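Local atomic coordinates of transcriptional regulator ComR (PDB entry 6HU8), a protein that probably binds DNA as a competence regulator of the RNPP family, pairing a helix-turn-helix domain with a peptide-sensing TPR domain. Residues D147-E150 and Q151-K155; D162-V165 and I166-Y169; N270-K273 and A274-F277; S284-E287 and E288-R291. One frame throughout, in Å; residues are numbered along the deposited sequence.

Overall arrangement
All four contacts are local, each joining neighbouring turns of one helix, so none closes a long loop, and none nests in or crosses another. From the N terminus, contact 1 (147-155) comes first, at the C-terminal end of helix 139-152. Contact 2 follows on helix 160-173, near the centre of the chain. The two touch through the salt bridge between K155 and D162 and through F149 packing on Y169. About 29 Å from contact 2, centre to centre, contact 3 lies on helix 264-279. Contact 4 opens the next helix, 285-296, and meets contact 3 where T290 packs on A274 and I275. Each pair joins consecutive helices of the TPR domain.

Contact 1. Residues D147-E150 and Q151-K155; sequences DLFE and QVKRK
F149 and K153 meet one turn apart in the last turns of an alpha helix of the TPR domain, which leads into a type I beta turn from V152 to K155. Three backbone bonds of the i to i+4 kind carry the helix: Q151 N to D147 O, V152 N to L148 O and K153 N to F149 O. The apolar part centres on F149. Its CG lies opposite the backbone N (chi1 -176°). The extended chain of K153 crosses the ring at about a right angle, with CG over one face, and K153 CE comes to 3.4 Å from F149 CE2. The F149 ring also stacks with Y169 of helix 160-173. Polar side chains tie the end of this helix to the region of the helix-turn-helix: D147 bonds T33 and R35, Q151 bonds G29, Q36 and K51, and R154 pairs with D28. Between the two segments there is one salt bridge, E150 with K153. E150 bends at chi2 (-57°), which turns its carboxylate toward the lysine. K153 NZ meets E150 OE2 on its syn side at 2.6 Å, 35° out of the carboxylate plane.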
ATOM      1  N   ASP A 147      -7.529 -11.773  -0.618  1.00 34.28           N
ATOM      2  CA  ASP A 147      -8.633 -11.574   0.317  1.00 34.70           C
ATOM      3  C   ASP A 147      -8.531 -10.230   1.035  1.00 32.08           C
ATOM      4  O   ASP A 147      -9.546  -9.564   1.254  1.00 32.52           O
ATOM      5  CB  ASP A 147      -8.721 -12.740   1.316  1.00 34.85           C
ATOM      6  CG  ASP A 147      -9.363 -13.984   0.696  1.00 38.12           C
ATOM      7  OD1 ASP A 147      -9.838 -13.884  -0.463  1.00 34.37           O
ATOM      8  OD2 ASP A 147      -9.418 -15.043   1.360  1.00 37.15           O
ATOM      9  N   LEU A 148      -7.321  -9.805   1.388  1.00 32.75           N
ATOM     10  CA  LEU A 148      -7.161  -8.471   1.990  1.00 35.37           C
ATOM     11  C   LEU A 148      -7.597  -7.357   1.016  1.00 37.88           C
ATOM     12  O   LEU A 148      -8.207  -6.377   1.438  1.00 37.24           O
ATOM     13  CB  LEU A 148      -5.715  -8.256   2.460  1.00 32.98           C
ATOM     14  CG  LEU A 148      -5.384  -9.139   3.673  1.00 37.33           C
ATOM     15  CD1 LEU A 148      -3.888  -9.169   3.986  1.00 35.23           C
ATOM     16  CD2 LEU A 148      -6.155  -8.667   4.898  1.00 34.65           C
ATOM     17  N   PHE A 149      -7.325  -7.516  -0.282  1.00 34.02           N
ATOM     18  CA  PHE A 149      -7.784  -6.525  -1.254  1.00 34.76           C
ATOM     19  C   PHE A 149      -9.306  -6.526  -1.393  1.00 38.49           C
ATOM     20  O   PHE A 149      -9.897  -5.456  -1.513  1.00 36.81           O
ATOM     21  CB  PHE A 149      -7.152  -6.742  -2.631  1.00 35.96           C
ATOM     22  CG  PHE A 149      -7.520  -5.678  -3.636  1.00 38.45           C
ATOM     23  CD1 PHE A 149      -7.323  -4.330  -3.340  1.00 39.97           C
ATOM     24  CD2 PHE A 149      -8.051  -6.022  -4.874  1.00 39.88           C
ATOM     25  CE1 PHE A 149      -7.670  -3.336  -4.259  1.00 42.52           C
ATOM     26  CE2 PHE A 149      -8.396  -5.045  -5.804  1.00 41.84           C
ATOM     27  CZ  PHE A 149      -8.208  -3.698  -5.501  1.00 43.16           C
ATOM     28  N   GLU A 150      -9.941  -7.709  -1.388  1.00 37.13           N
ATOM     29  CA  GLU A 150     -11.414  -7.779  -1.375  1.00 38.45           C
ATOM     30  C   GLU A 150     -11.978  -6.989  -0.199  1.00 38.58           C
ATOM     31  O   GLU A 150     -13.022  -6.364  -0.302  1.00 38.65           O
ATOM     32  CB  GLU A 150     -11.921  -9.216  -1.271  1.00 37.68           C
ATOM     33  CG  GLU A 150     -12.078  -9.948  -2.563  1.00 48.89           C
ATOM     34  CD  GLU A 150     -13.002  -9.234  -3.536  1.00 47.71           C
ATOM     35  OE1 GLU A 150     -14.111  -8.802  -3.142  1.00 49.06           O
ATOM     36  OE2 GLU A 150     -12.592  -9.085  -4.702  1.00 59.00           O
ATOM     37  N   GLN A 151     -11.291  -7.050   0.936  1.00 37.13           N
ATOM     38  CA  GLN A 151     -11.761  -6.361   2.123  1.00 35.99           C
ATOM     39  C   GLN A 151     -11.537  -4.850   1.968  1.00 38.15           C
ATOM     40  O   GLN A 151     -12.356  -4.041   2.405  1.00 37.85           O
ATOM     41  CB  GLN A 151     -11.071  -6.933   3.368  1.00 37.00           C
ATOM     42  CG  GLN A 151     -11.681  -8.293   3.732  1.00 37.40           C
ATOM     43  CD  GLN A 151     -10.875  -9.102   4.735  1.00 32.90           C
ATOM     44  OE1 GLN A 151      -9.705  -8.842   4.978  1.00 35.24           O
ATOM     45  NE2 GLN A 151     -11.513 -10.109   5.310  1.00 37.08           N
ATOM     46  N   VAL A 152     -10.463  -4.462   1.291  1.00 40.50           N
ATOM     47  CA  VAL A 152     -10.185  -3.032   1.129  1.00 42.96           C
ATOM     48  C   VAL A 152     -11.251  -2.391   0.226  1.00 44.10           C
ATOM     49  O   VAL A 152     -11.655  -1.242   0.447  1.00 45.84           O
ATOM     50  CB  VAL A 152      -8.764  -2.794   0.560  1.00 43.52           C
ATOM     51  CG1 VAL A 152      -8.641  -1.408  -0.078  1.00 44.85           C
ATOM     52  CG2 VAL A 152      -7.732  -2.989   1.654  1.00 40.19           C
ATOM     53  N   LYS A 153     -11.728  -3.152  -0.760  1.00 41.30           N
ATOM     54  CA  LYS A 153     -12.771  -2.679  -1.675  1.00 44.54           C
ATOM     55  C   LYS A 153     -14.014  -2.156  -0.948  1.00 46.31           C
ATOM     56  O   LYS A 153     -14.727  -1.301  -1.468  1.00 47.58           O
ATOM     57  CB  LYS A 153     -13.195  -3.794  -2.633  1.00 44.95           C
ATOM     58  CG  LYS A 153     -12.170  -4.192  -3.689  1.00 42.92           C
ATOM     59  CD  LYS A 153     -12.684  -5.419  -4.449  1.00 43.75           C
ATOM     60  CE  LYS A 153     -11.706  -5.913  -5.497  1.00 47.88           C
ATOM     61  NZ  LYS A 153     -12.205  -7.103  -6.279  1.00 45.19           N
ATOM     62  N   ARG A 154     -14.273  -2.665   0.251  1.00 44.26           N
ATOM     63  CA  ARG A 154     -15.491  -2.317   0.980  1.00 46.78           C
ATOM     64  C   ARG A 154     -15.279  -1.189   1.983  1.00 48.92           C
ATOM     65  O   ARG A 154     -16.231  -0.762   2.636  1.00 52.00           O
ATOM     66  CB  ARG A 154     -16.047  -3.547   1.723  1.00 44.45           C
ATOM     67  CG  ARG A 154     -16.216  -4.799   0.873  1.00 48.79           C
ATOM     68  CD  ARG A 154     -17.644  -4.941   0.325  1.00 53.56           C
ATOM     69  NE  ARG A 154     -18.640  -4.918   1.397  1.00 59.43           N
ATOM     70  CZ  ARG A 154     -19.163  -5.993   1.985  1.00 58.19           C
ATOM     71  NH1 ARG A 154     -20.055  -5.828   2.953  1.00 59.81           N
ATOM     72  NH2 ARG A 154     -18.812  -7.227   1.614  1.00 52.29           N
ATOM     73  N   LYS A 155     -14.039  -0.719   2.125  1.00 47.00           N
ATOM     74  CA  LYS A 155     -13.709   0.261   3.161  1.00 47.91           C
ATOM     75  C   LYS A 155     -13.856   1.683   2.633  1.00 51.08           C
ATOM     76  O   LYS A 155     -13.672   1.930   1.444  1.00 50.76           O
ATOM     77  CB  LYS A 155     -12.281   0.057   3.688  1.00 43.25           C
ATOM     78  CG  LYS A 155     -12.067  -1.180   4.562  1.00 47.20           C
ATOM     79  CD  LYS A 155     -10.645  -1.209   5.124  1.00 42.19           C
ATOM     80  CE  LYS A 155     -10.251  -2.614   5.578  1.00 52.51           C
ATOM     81  NZ  LYS A 155      -8.856  -2.674   6.116  1.00 50.77           N
TER

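Contact 2. Residues D162-V165 and I166-Y169; sequences DLLV and IDYY
I166 leans on the carbonyl of D162 one turn back in a regular alpha helix, 160-173, of the all-helical TPR domain. Four backbone carbonyls are each met by the N-H four residues on. I166 N reaches D162 O at 2.9 Å, and D167 N reaches L163 O at the same length of 2.9 Å. Y168 N bonds L164 O, and Y169 N bonds V165 O. Side-chain carbons also pack against these oxygens. I166 CG1 sits opposite its own carbonyl carbon (chi1 -70°), beside the backbone N, which brings it to 3.2 Å from D162 O. D167 CB lies 3.2 Å from L164 O. The carboxylate of D162 and the hydroxyl of Y168 find partners elsewhere: D162 OD1 in a salt bridge to K155, D162 OD2 in a bond from the backbone N of S159, and Y168 OH in a bond with N128, while the Y168 ring meets Y145 and H172 edge to face. D167 OD1 comes close to D209 OD1, a pairing of like charges that would probably raise the proton affinity of one of them. I166 packs against helices 139-152, 181-192 and 200-219, and V165 against helices 117-131 and 139-152. Within the helix, Y168 CB rests 3.4 Å from V165 O.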
ATOM      1  N   ASP A 162      -3.698  -0.760   4.454  1.00 32.58           N
ATOM      2  CA  ASP A 162      -4.655  -0.724   3.334  1.00 38.05           C
ATOM      3  C   ASP A 162      -4.047  -0.040   2.104  1.00 38.60           C
ATOM      4  O   ASP A 162      -4.178  -0.523   0.967  1.00 36.84           O
ATOM      5  CB  ASP A 162      -5.938   0.021   3.717  1.00 37.94           C
ATOM      6  CG  ASP A 162      -6.754  -0.702   4.765  1.00 41.51           C
ATOM      7  OD1 ASP A 162      -6.594  -1.935   4.916  1.00 40.67           O
ATOM      8  OD2 ASP A 162      -7.569  -0.021   5.429  1.00 41.34           O
ATOM      9  N   LEU A 163      -3.392   1.099   2.345  1.00 36.62           N
ATOM     10  CA  LEU A 163      -2.755   1.869   1.277  1.00 38.01           C
ATOM     11  C   LEU A 163      -1.681   1.054   0.588  1.00 37.07           C
ATOM     12  O   LEU A 163      -1.481   1.185  -0.619  1.00 36.74           O
ATOM     13  CB  LEU A 163      -2.155   3.168   1.817  1.00 37.36           C
ATOM     14  CG  LEU A 163      -3.170   4.227   2.250  1.00 38.47           C
ATOM     15  CD1 LEU A 163      -2.434   5.471   2.673  1.00 39.65           C
ATOM     16  CD2 LEU A 163      -4.155   4.551   1.141  1.00 43.02           C
ATOM     17  N   LEU A 164      -1.002   0.193   1.339  1.00 34.57           N
ATOM     18  CA  LEU A 164       0.043  -0.622   0.738  1.00 32.83           C
ATOM     19  C   LEU A 164      -0.552  -1.787  -0.072  1.00 37.00           C
ATOM     20  O   LEU A 164      -0.012  -2.156  -1.109  1.00 35.57           O
ATOM     21  CB  LEU A 164       1.013  -1.120   1.810  1.00 36.67           C
ATOM     22  CG  LEU A 164       1.844   0.029   2.409  1.00 41.40           C
ATOM     23  CD1 LEU A 164       2.699  -0.439   3.573  1.00 46.76           C
ATOM     24  CD2 LEU A 164       2.713   0.681   1.362  1.00 37.37           C
ATOM     25  N   VAL A 165      -1.649  -2.373   0.402  1.00 36.23           N
ATOM     26  CA  VAL A 165      -2.358  -3.365  -0.404  1.00 36.95           C
ATOM     27  C   VAL A 165      -2.778  -2.709  -1.724  1.00 35.90           C
ATOM     28  O   VAL A 165      -2.659  -3.289  -2.811  1.00 35.89           O
ATOM     29  CB  VAL A 165      -3.601  -3.921   0.332  1.00 35.41           C
ATOM     30  CG1 VAL A 165      -4.440  -4.774  -0.609  1.00 34.16           C
ATOM     31  CG2 VAL A 165      -3.187  -4.713   1.591  1.00 31.16           C
ATOM     32  N   ILE A 166      -3.280  -1.488  -1.615  1.00 35.25           N
ATOM     33  CA  ILE A 166      -3.728  -0.740  -2.789  1.00 38.79           C
ATOM     34  C   ILE A 166      -2.538  -0.445  -3.709  1.00 38.53           C
ATOM     35  O   ILE A 166      -2.676  -0.417  -4.933  1.00 41.02           O
ATOM     36  CB  ILE A 166      -4.441   0.573  -2.379  1.00 37.16           C
ATOM     37  CG1 ILE A 166      -5.783   0.248  -1.724  1.00 36.95           C
ATOM     38  CG2 ILE A 166      -4.654   1.492  -3.597  1.00 38.61           C
ATOM     39  CD1 ILE A 166      -6.524   1.454  -1.185  1.00 38.94           C
ATOM     40  N   ASP A 167      -1.362  -0.249  -3.126  1.00 35.00           N
ATOM     41  CA  ASP A 167      -0.154  -0.124  -3.933  1.00 37.50           C
ATOM     42  C   ASP A 167       0.095  -1.412  -4.746  1.00 39.31           C
ATOM     43  O   ASP A 167       0.378  -1.353  -5.955  1.00 35.63           O
ATOM     44  CB  ASP A 167       1.044   0.194  -3.038  1.00 39.91           C
ATOM     45  CG  ASP A 167       2.098   1.010  -3.742  1.00 45.73           C
ATOM     46  OD1 ASP A 167       1.951   1.264  -4.961  1.00 46.90           O
ATOM     47  OD2 ASP A 167       3.073   1.397  -3.066  1.00 47.19           O
ATOM     48  N   TYR A 168      -0.034  -2.570  -4.094  1.00 37.45           N
ATOM     49  CA  TYR A 168       0.190  -3.860  -4.761  1.00 38.11           C
ATOM     50  C   TYR A 168      -0.828  -4.070  -5.883  1.00 39.66           C
ATOM     51  O   TYR A 168      -0.514  -4.653  -6.938  1.00 37.75           O
ATOM     52  CB  TYR A 168       0.109  -5.015  -3.758  1.00 37.79           C
ATOM     53  CG  TYR A 168       0.913  -6.241  -4.133  1.00 36.06           C
ATOM     54  CD1 TYR A 168       2.212  -6.124  -4.627  1.00 41.58           C
ATOM     55  CD2 TYR A 168       0.387  -7.524  -3.968  1.00 41.64           C
ATOM     56  CE1 TYR A 168       2.957  -7.247  -4.958  1.00 42.19           C
ATOM     57  CE2 TYR A 168       1.125  -8.654  -4.287  1.00 40.12           C
ATOM     58  CZ  TYR A 168       2.404  -8.511  -4.785  1.00 42.73           C
ATOM     59  OH  TYR A 168       3.134  -9.630  -5.095  1.00 43.69           O
ATOM     60  N   TYR A 169      -2.048  -3.599  -5.652  1.00 38.92           N
ATOM     61  CA  TYR A 169      -3.087  -3.647  -6.679  1.00 38.68           C
ATOM     62  C   TYR A 169      -2.650  -2.853  -7.920  1.00 43.29           C
ATOM     63  O   TYR A 169      -2.651  -3.385  -9.033  1.00 41.32           O
ATOM     64  CB  TYR A 169      -4.421  -3.123  -6.122  1.00 38.23           C
ATOM     65  CG  TYR A 169      -5.406  -2.682  -7.194  1.00 41.81           C
ATOM     66  CD1 TYR A 169      -5.897  -3.589  -8.142  1.00 41.73           C
ATOM     67  CD2 TYR A 169      -5.854  -1.365  -7.252  1.00 42.90           C
ATOM     68  CE1 TYR A 169      -6.796  -3.185  -9.131  1.00 43.02           C
ATOM     69  CE2 TYR A 169      -6.752  -0.947  -8.247  1.00 44.29           C
ATOM     70  CZ  TYR A 169      -7.215  -1.864  -9.177  1.00 44.77           C
ATOM     71  OH  TYR A 169      -8.099  -1.466 -10.152  1.00 43.78           O
TER

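Contact 3. Residues N270-K273 and A274-F277; sequences NYDK and AIMF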
ATOM      1  N   ASN A 270       5.153  23.341 -16.872  1.00 33.27           N
ATOM      2  CA  ASN A 270       5.111  22.337 -15.813  1.00 32.04           C
ATOM      3  C   ASN A 270       6.457  21.626 -15.627  1.00 36.59           C
ATOM      4  O   ASN A 270       6.874  21.387 -14.483  1.00 34.77           O
ATOM      5  CB  ASN A 270       3.989  21.329 -16.086  1.00 34.18           C
ATOM      6  CG  ASN A 270       2.606  21.949 -15.903  1.00 39.82           C
ATOM      7  OD1 ASN A 270       2.416  22.813 -15.040  1.00 46.78           O
ATOM      8  ND2 ASN A 270       1.643  21.515 -16.700  1.00 39.97           N
ATOM      9  N   TYR A 271       7.161  21.334 -16.721  1.00 32.65           N
ATOM     10  CA  TYR A 271       8.531  20.822 -16.593  1.00 33.73           C
ATOM     11  C   TYR A 271       9.434  21.856 -15.923  1.00 35.88           C
ATOM     12  O   TYR A 271      10.299  21.496 -15.116  1.00 34.95           O
ATOM     13  CB  TYR A 271       9.123  20.437 -17.950  1.00 34.70           C
ATOM     14  CG  TYR A 271       8.936  18.976 -18.305  1.00 31.98           C
ATOM     15  CD1 TYR A 271       9.537  17.967 -17.551  1.00 34.45           C
ATOM     16  CD2 TYR A 271       8.175  18.609 -19.406  1.00 34.39           C
ATOM     17  CE1 TYR A 271       9.357  16.620 -17.866  1.00 36.29           C
ATOM     18  CE2 TYR A 271       7.995  17.267 -19.735  1.00 34.30           C
ATOM     19  CZ  TYR A 271       8.589  16.283 -18.966  1.00 37.02           C
ATOM     20  OH  TYR A 271       8.414  14.957 -19.300  1.00 38.66           O
ATOM     21  N   ASP A 272       9.245  23.134 -16.247  1.00 32.59           N
ATOM     22  CA  ASP A 272      10.091  24.172 -15.655  1.00 35.61           C
ATOM     23  C   ASP A 272       9.850  24.309 -14.158  1.00 35.23           C
ATOM     24  O   ASP A 272      10.797  24.552 -13.393  1.00 36.57           O
ATOM     25  CB  ASP A 272       9.877  25.534 -16.337  1.00 33.52           C
ATOM     26  CG  ASP A 272      10.625  25.660 -17.650  1.00 40.37           C
ATOM     27  OD1 ASP A 272      11.458  24.780 -17.972  1.00 40.59           O
ATOM     28  OD2 ASP A 272      10.397  26.668 -18.358  1.00 40.88           O
ATOM     29  N   LYS A 273       8.595  24.175 -13.734  1.00 34.00           N
ATOM     30  CA  LYS A 273       8.284  24.087 -12.309  1.00 34.68           C
ATOM     31  C   LYS A 273       9.001  22.913 -11.648  1.00 38.58           C
ATOM     32  O   LYS A 273       9.554  23.054 -10.553  1.00 36.68           O
ATOM     33  CB  LYS A 273       6.780  23.946 -12.088  1.00 41.72           C
ATOM     34  CG  LYS A 273       5.999  25.237 -12.224  1.00 39.73           C
ATOM     35  CD  LYS A 273       4.506  24.992 -11.985  1.00 45.53           C
ATOM     36  CE  LYS A 273       3.696  26.265 -12.237  1.00 51.47           C
ATOM     37  NZ  LYS A 273       2.233  26.010 -12.306  1.00 52.59           N
ATOM     38  N   ALA A 274       8.956  21.742 -12.290  1.00 33.11           N
ATOM     39  CA  ALA A 274       9.691  20.574 -11.807  1.00 30.89           C
ATOM     40  C   ALA A 274      11.197  20.827 -11.677  1.00 32.52           C
ATOM     41  O   ALA A 274      11.825  20.417 -10.694  1.00 34.62           O
ATOM     42  CB  ALA A 274       9.440  19.360 -12.749  1.00 34.90           C
ATOM     43  N   ILE A 275      11.776  21.495 -12.669  1.00 31.43           N
ATOM     44  CA  ILE A 275      13.205  21.778 -12.664  1.00 33.27           C
ATOM     45  C   ILE A 275      13.534  22.766 -11.536  1.00 36.78           C
ATOM     46  O   ILE A 275      14.481  22.557 -10.761  1.00 34.44           O
ATOM     47  CB  ILE A 275      13.682  22.366 -14.019  1.00 31.95           C
ATOM     48  CG1 ILE A 275      13.711  21.275 -15.091  1.00 34.66           C
ATOM     49  CG2 ILE A 275      15.074  22.946 -13.887  1.00 34.43           C
ATOM     50  CD1 ILE A 275      13.876  21.817 -16.484  1.00 35.18           C
ATOM     51  N   MET A 276      12.734  23.829 -11.450  1.00 32.51           N
ATOM     52  CA  MET A 276      12.853  24.802 -10.369  1.00 37.59           C
ATOM     53  C   MET A 276      12.819  24.147  -8.992  1.00 35.92           C
ATOM     54  O   MET A 276      13.706  24.405  -8.164  1.00 36.49           O
ATOM     55  CB  MET A 276      11.751  25.867 -10.481  1.00 37.01           C
ATOM     56  CG  MET A 276      12.078  26.958 -11.502  1.00 38.39           C
ATOM     57  SD  MET A 276      10.759  28.172 -11.757  1.00 47.03           S
ATOM     58  CE  MET A 276      10.854  29.192 -10.305  1.00 52.39           C
ATOM     59  N   PHE A 277      11.824  23.292  -8.732  1.00 35.00           N
ATOM     60  CA  PHE A 277      11.736  22.682  -7.405  1.00 35.92           C
ATOM     61  C   PHE A 277      12.868  21.693  -7.179  1.00 39.30           C
ATOM     62  O   PHE A 277      13.391  21.581  -6.071  1.00 38.64           O
ATOM     63  CB  PHE A 277      10.384  22.022  -7.188  1.00 33.93           C
ATOM     64  CG  PHE A 277       9.284  23.008  -6.932  1.00 38.71           C
ATOM     65  CD1 PHE A 277       9.429  23.973  -5.952  1.00 37.56           C
ATOM     66  CD2 PHE A 277       8.117  22.994  -7.689  1.00 41.29           C
ATOM     67  CE1 PHE A 277       8.420  24.899  -5.714  1.00 40.51           C
ATOM     68  CE2 PHE A 277       7.111  23.913  -7.455  1.00 40.99           C
ATOM     69  CZ  PHE A 277       7.265  24.869  -6.459  1.00 39.37           C
TER
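The backbone N of M276 gives the shortest sound polar bond here, 2.8 Å to D272 O, and at 169° it is nearly straight. It belongs to a run of i to i+4 bonds in alpha helix 264-279. A274 N bonds N270 O, I275 N bonds Y271 O, and F277 N bonds K273 O. Side chains of the later turn lie against the same oxygens. M276 CG points away from its own carbonyl carbon (chi1 -81°), which sets it 3.3 Å from D272 O. A274 CB lies 3.3 Å from Y271 O, three residues back. On the F277 ring, CD2 approaches K273 O at 3.2 Å, obliquely to the ring plane. D272 and I275 lie side by side and point the same way, with D272 OD1 4.1 Å from I275 CD1. That same oxygen forms a salt bridge with K294, while the hydroxyl of Y271 bonds D297 and K255. F277 makes a cation-pi contact with K246. The helix packs against two others of the TPR domain, which also touch each other: N270 and Y271 face helix 246-261, and A274 and I275 face T290 and R291 of helix 285-296.

Contact 4. Residues S284-E287 and E288-R291; sequences SVLE and EKTR
E287 and R291 run side by side, one turn apart, near the start of helix 285-296 in the TPR domain. E287 is fully extended, with CG opposite the backbone N (chi1 177°). R291 starts the same way but bends at chi3, which brings its NH2 back to the glutamate. The salt bridge from R291 NH2 to E287 OE2 is 2.8 Å long and uses the anti lone pair of that oxygen. E287 OE2 sits at the guanidinium edge, in its plane, although the two flat groups are turned 49° apart. S284 holds the N-cap position but makes no cap with its side chain. Its OG lies between the backbone N and the carbonyl carbon (chi1 70°) and donates to E288 OE2 at 2.9 Å, from above the carboxylate plane. K289 bends at chi3 and chi4, laying its NZ a tight 3.1 Å from L286 CD1. That NZ, buried by this contact, has no polar partner in the model. T290 OG1 lies beside its own backbone N. From there it bonds L286 O at 2.8 Å, while T290 N reaches the same oxygen from the opposite face. L286 and T290 both touch P247 of helix 246-261. L286 O thus takes two donors, and the OG1 bond gives the threonine hydroxyl an acceptor within its own helix. At the surface, the salt bridge pairs the opposite charges of E287 and R291 across one turn.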
ATOM      1  N   SER A 284      21.823  17.196  -6.954  1.00 48.22           N
ATOM      2  CA  SER A 284      21.321  17.680  -8.235  1.00 48.22           C
ATOM      3  C   SER A 284      20.906  16.533  -9.161  1.00 47.30           C
ATOM      4  O   SER A 284      20.642  16.751 -10.350  1.00 42.05           O
ATOM      5  CB  SER A 284      22.372  18.566  -8.912  1.00 48.44           C
ATOM      6  OG  SER A 284      23.490  17.807  -9.352  1.00 55.66           O
ATOM      7  N   VAL A 285      20.837  15.325  -8.604  1.00 46.26           N
ATOM      8  CA  VAL A 285      20.446  14.139  -9.363  1.00 46.72           C
ATOM      9  C   VAL A 285      19.053  14.329  -9.968  1.00 40.70           C
ATOM     10  O   VAL A 285      18.870  14.198 -11.172  1.00 38.85           O
ATOM     11  CB  VAL A 285      20.473  12.868  -8.470  1.00 48.81           C
ATOM     12  CG1 VAL A 285      19.851  11.684  -9.189  1.00 42.64           C
ATOM     13  CG2 VAL A 285      21.912  12.555  -8.027  1.00 50.66           C
ATOM     14  N   LEU A 286      18.078  14.667  -9.133  1.00 38.44           N
ATOM     15  CA  LEU A 286      16.704  14.851  -9.614  1.00 37.46           C
ATOM     16  C   LEU A 286      16.584  15.993 -10.644  1.00 40.49           C
ATOM     17  O   LEU A 286      15.817  15.913 -11.618  1.00 34.60           O
ATOM     18  CB  LEU A 286      15.803  15.108  -8.411  1.00 35.92           C
ATOM     19  CG  LEU A 286      14.297  15.084  -8.606  1.00 47.60           C
ATOM     20  CD1 LEU A 286      13.901  13.853  -9.419  1.00 47.12           C
ATOM     21  CD2 LEU A 286      13.630  15.065  -7.236  1.00 49.70           C
ATOM     22  N   GLU A 287      17.341  17.071 -10.440  1.00 34.78           N
ATOM     23  CA  GLU A 287      17.335  18.169 -11.421  1.00 33.49           C
ATOM     24  C   GLU A 287      17.878  17.747 -12.776  1.00 33.36           C
ATOM     25  O   GLU A 287      17.314  18.094 -13.817  1.00 37.31           O
ATOM     26  CB  GLU A 287      18.140  19.361 -10.910  1.00 34.61           C
ATOM     27  CG  GLU A 287      18.217  20.498 -11.924  1.00 33.36           C
ATOM     28  CD  GLU A 287      19.022  21.681 -11.415  1.00 37.20           C
ATOM     29  OE1 GLU A 287      19.553  21.603 -10.278  1.00 39.22           O
ATOM     30  OE2 GLU A 287      19.110  22.684 -12.155  1.00 39.45           O
ATOM     31  N   GLU A 288      18.987  17.015 -12.774  1.00 33.69           N
ATOM     32  CA  GLU A 288      19.535  16.493 -14.020  1.00 38.09           C
ATOM     33  C   GLU A 288      18.535  15.537 -14.679  1.00 34.82           C
ATOM     34  O   GLU A 288      18.289  15.627 -15.876  1.00 39.00           O
ATOM     35  CB  GLU A 288      20.859  15.765 -13.776  1.00 44.45           C
ATOM     36  CG  GLU A 288      21.981  16.657 -13.251  1.00 49.77           C
ATOM     37  CD  GLU A 288      23.061  15.869 -12.507  1.00 54.69           C
ATOM     38  OE1 GLU A 288      23.037  14.606 -12.539  1.00 54.45           O
ATOM     39  OE2 GLU A 288      23.927  16.518 -11.874  1.00 60.03           O
ATOM     40  N   LYS A 289      17.986  14.621 -13.892  1.00 37.69           N
ATOM     41  CA  LYS A 289      17.000  13.662 -14.410  1.00 38.54           C
ATOM     42  C   LYS A 289      15.795  14.405 -14.996  1.00 41.45           C
ATOM     43  O   LYS A 289      15.328  14.078 -16.085  1.00 42.60           O
ATOM     44  CB  LYS A 289      16.557  12.708 -13.286  1.00 42.75           C
ATOM     45  CG  LYS A 289      15.497  11.660 -13.675  1.00 48.00           C
ATOM     46  CD  LYS A 289      14.860  11.014 -12.420  1.00 51.76           C
ATOM     47  CE  LYS A 289      13.416  11.502 -12.194  1.00 57.09           C
ATOM     48  NZ  LYS A 289      13.233  13.003 -12.375  1.00 48.58           N
ATOM     49  N   THR A 290      15.290  15.404 -14.272  1.00 36.57           N
ATOM     50  CA  THR A 290      14.115  16.149 -14.719  1.00 34.74           C
ATOM     51  C   THR A 290      14.389  16.920 -16.007  1.00 41.95           C
ATOM     52  O   THR A 290      13.553  16.944 -16.920  1.00 34.62           O
ATOM     53  CB  THR A 290      13.637  17.123 -13.643  1.00 33.18           C
ATOM     54  OG1 THR A 290      13.176  16.376 -12.516  1.00 36.30           O
ATOM     55  CG2 THR A 290      12.488  17.990 -14.164  1.00 31.72           C
ATOM     56  N   ARG A 291      15.567  17.541 -16.072  1.00 36.87           N
ATOM     57  CA  ARG A 291      15.997  18.286 -17.247  1.00 39.87           C
ATOM     58  C   ARG A 291      16.113  17.343 -18.439  1.00 41.35           C
ATOM     59  O   ARG A 291      15.721  17.687 -19.541  1.00 39.17           O
ATOM     60  CB  ARG A 291      17.334  18.995 -16.969  1.00 42.34           C
ATOM     61  CG  ARG A 291      17.604  20.198 -17.822  1.00 47.85           C
ATOM     62  CD  ARG A 291      18.983  20.821 -17.516  1.00 48.37           C
ATOM     63  NE  ARG A 291      19.023  21.496 -16.219  1.00 45.18           N
ATOM     64  CZ  ARG A 291      18.495  22.692 -16.010  1.00 45.86           C
ATOM     65  NH1 ARG A 291      17.881  23.317 -17.017  1.00 49.17           N
ATOM     66  NH2 ARG A 291      18.566  23.256 -14.808  1.00 40.77           N
TER